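Local structure of pentafunctional AROM polypeptide (Schizosaccharomyces pombe, 5SWV) at residues L250-F255 against L279-E284. The protein probably catalyses five steps of the shikimate pathway, including 3-dehydroquinate dehydration and the reduction of 3-dehydroshikimate to shikimate. Numbering follows the deposited sequence.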
loop_
_atom_site.group_PDB
_atom_site.type_symbol
_atom_site.label_atom_id
_atom_site.label_comp_id
_atom_site.label_asym_id
_atom_site.label_seq_id
_atom_site.Cartn_x
_atom_site.Cartn_y
_atom_site.Cartn_z
ATOM N N LEU A 250 16.115 14.113 4.562
ATOM C CA LEU A 250 17.525 14.130 4.146
ATOM C C LEU A 250 17.835 13.052 3.088
ATOM O O LEU A 250 17.204 11.998 3.079
ATOM C CB LEU A 250 18.471 13.972 5.351
ATOM C CG LEU A 250 18.468 15.021 6.483
ATOM C CD1 LEU A 250 19.676 14.835 7.404
ATOM C CD2 LEU A 250 18.442 16.456 5.969
ATOM N N PRO A 251 18.805 13.332 2.190
ATOM C CA PRO A 251 19.286 12.364 1.205
ATOM C C PRO A 251 19.900 11.147 1.822
ATOM O O PRO A 251 20.641 11.258 2.792
ATOM C CB PRO A 251 20.379 13.126 0.452
ATOM C CG PRO A 251 20.009 14.546 0.590
ATOM C CD PRO A 251 19.344 14.683 1.923
ATOM N N GLU A 252 19.666 10.008 1.189
ATOM C CA GLU A 252 20.017 8.709 1.728
ATOM C C GLU A 252 20.605 7.869 0.602
ATOM O O GLU A 252 20.194 7.986 -0.568
ATOM C CB GLU A 252 18.807 8.037 2.381
ATOM C CG GLU A 252 18.601 8.426 3.848
ATOM C CD GLU A 252 17.207 8.095 4.398
ATOM O OE1 GLU A 252 16.733 6.961 4.229
ATOM O OE2 GLU A 252 16.575 8.983 5.016
ATOM N N LYS A 253 21.606 7.066 0.962
ATOM C CA LYS A 253 22.247 6.164 0.025
ATOM C C LYS A 253 21.703 4.747 0.207
ATOM O O LYS A 253 21.735 4.202 1.305
ATOM C CB LYS A 253 23.750 6.165 0.242
ATOM C CG LYS A 253 24.392 7.522 0.065
ATOM C CD LYS A 253 25.702 7.421 -0.698
ATOM C CE LYS A 253 26.424 8.759 -0.776
ATOM N NZ LYS A 253 27.202 8.993 0.477
ATOM N N PHE A 254 21.194 4.179 -0.883
ATOM C CA PHE A 254 20.710 2.800 -0.937
ATOM C C PHE A 254 21.639 1.955 -1.805
ATOM O O PHE A 254 22.333 2.470 -2.674
ATOM C CB PHE A 254 19.276 2.755 -1.473
ATOM C CG PHE A 254 18.268 3.347 -0.524
ATOM C CD1 PHE A 254 17.983 4.708 -0.547
ATOM C CD2 PHE A 254 17.619 2.555 0.416
ATOM C CE1 PHE A 254 17.077 5.260 0.356
ATOM C CE2 PHE A 254 16.695 3.098 1.301
ATOM C CZ PHE A 254 16.427 4.447 1.277
ATOM N N PHE A 255 21.647 0.651 -1.544
ATOM C CA PHE A 255 22.623 -0.246 -2.138
ATOM C C PHE A 255 22.044 -1.617 -2.499
ATOM O O PHE A 255 20.953 -1.963 -2.092
ATOM C CB PHE A 255 23.811 -0.411 -1.178
ATOM C CG PHE A 255 24.570 0.857 -0.926
ATOM C CD1 PHE A 255 25.593 1.251 -1.778
ATOM C CD2 PHE A 255 24.259 1.668 0.152
ATOM C CE1 PHE A 255 26.294 2.437 -1.557
ATOM C CE2 PHE A 255 24.956 2.855 0.383
ATOM C CZ PHE A 255 25.976 3.235 -0.469
ATOM N N LEU A 279 11.934 12.359 -4.465
ATOM C CA LEU A 279 12.901 12.024 -3.434
ATOM C C LEU A 279 14.336 12.216 -3.941
ATOM O O LEU A 279 14.598 12.054 -5.125
ATOM C CB LEU A 279 12.688 10.573 -2.964
ATOM C CG LEU A 279 11.404 10.264 -2.184
ATOM C CD1 LEU A 279 11.428 8.811 -1.742
ATOM C CD2 LEU A 279 11.248 11.161 -0.961
ATOM N N PRO A 280 15.283 12.523 -3.039
ATOM C CA PRO A 280 16.641 12.880 -3.446
ATOM C C PRO A 280 17.648 11.755 -3.285
ATOM O O PRO A 280 18.831 12.031 -3.152
ATOM C CB PRO A 280 16.985 13.967 -2.432
ATOM C CG PRO A 280 16.371 13.441 -1.165
ATOM C CD PRO A 280 15.147 12.628 -1.569
ATOM N N HIS A 281 17.205 10.504 -3.278
ATOM C CA HIS A 281 18.065 9.403 -2.849
ATOM C C HIS A 281 18.902 8.898 -4.028
ATOM O O HIS A 281 18.673 9.287 -5.173
ATOM C CB HIS A 281 17.220 8.272 -2.234
ATOM C CG HIS A 281 16.330 8.695 -1.089
ATOM N ND1 HIS A 281 16.756 9.496 -0.053
ATOM C CD2 HIS A 281 15.039 8.389 -0.809
ATOM C CE1 HIS A 281 15.772 9.679 0.809
ATOM N NE2 HIS A 281 14.716 9.015 0.373
ATOM N N THR A 282 19.888 8.061 -3.732
ATOM C CA THR A 282 20.604 7.310 -4.769
ATOM C C THR A 282 20.563 5.823 -4.451
ATOM O O THR A 282 20.434 5.458 -3.285
ATOM C CB THR A 282 22.068 7.750 -4.873
ATOM O OG1 THR A 282 22.683 7.677 -3.583
ATOM C CG2 THR A 282 22.152 9.167 -5.389
ATOM N N TYR A 283 20.675 4.973 -5.479
ATOM C CA TYR A 283 20.781 3.504 -5.316
ATOM C C TYR A 283 21.910 2.966 -6.188
ATOM O O TYR A 283 21.952 3.236 -7.381
ATOM C CB TYR A 283 19.457 2.836 -5.698
ATOM C CG TYR A 283 19.266 1.338 -5.372
ATOM C CD1 TYR A 283 19.956 0.338 -6.057
ATOM C CD2 TYR A 283 18.324 0.933 -4.428
ATOM C CE1 TYR A 283 19.740 -1.008 -5.779
ATOM C CE2 TYR A 283 18.097 -0.412 -4.149
ATOM C CZ TYR A 283 18.801 -1.374 -4.823
ATOM O OH TYR A 283 18.556 -2.688 -4.537
ATOM N N GLU A 284 22.808 2.187 -5.585
ATOM C CA GLU A 284 24.027 1.707 -6.251
ATOM C C GLU A 284 24.290 0.225 -6.018
ATOM O O GLU A 284 24.265 -0.254 -4.884
ATOM C CB GLU A 284 25.258 2.454 -5.718
ATOM C CG GLU A 284 25.335 3.912 -6.114
ATOM C CD GLU A 284 26.081 4.770 -5.099
ATOM O OE1 GLU A 284 27.067 5.406 -5.525
ATOM O OE2 GLU A 284 25.675 4.824 -3.897
#
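Phe254 and Thr282 share the shortest polar bond between the two segments, Phe254 N to Thr282 O at 2.8 Å. Thr282 N in turn donates to Glu252 O, and Glu284 N to Phe254 O at 3.0 Å, the alternating ladder of parallel strands. Before the strands begin, His281 extends the pairing with its side chain: ND1 accepts a weak, bent bond from Glu252 N (3.2 Å, 122° at the hydrogen). With CG beside its own backbone N, the imidazole turns its edge to that amide and a face to Phe254, whose CE1 lies 3.8 Å from His281 CG in a T-shaped pair, planes 65° apart. The opposite face carries Pro280 CD. A flat ring with an acceptor nitrogen suits both roles. Tyr283 lies on the same side of the sheet as Phe254, its CD2 3.6 Å from Phe254 CB; Tyr274 of helix 266-277 packs against both, and the Tyr283 hydroxyl bonds Asn307. The other side bears Lys253, salt-bridged to Asp302, and Phe255, whose ring runs alongside the Glu284 carboxylate, planes 25° apart. Strand 253-257, helix 266-277 and edge strand 282-285 form a beta-alpha-beta crossover, probably in the substrate-binding domain of the shikimate dehydrogenase. Backbone bonds set its register; Phe254 and Tyr283 pack under the helix, while the other side mixes exposed Thr282 and Glu284 with a buried Phe255 ring that meets Phe303 and Ala306.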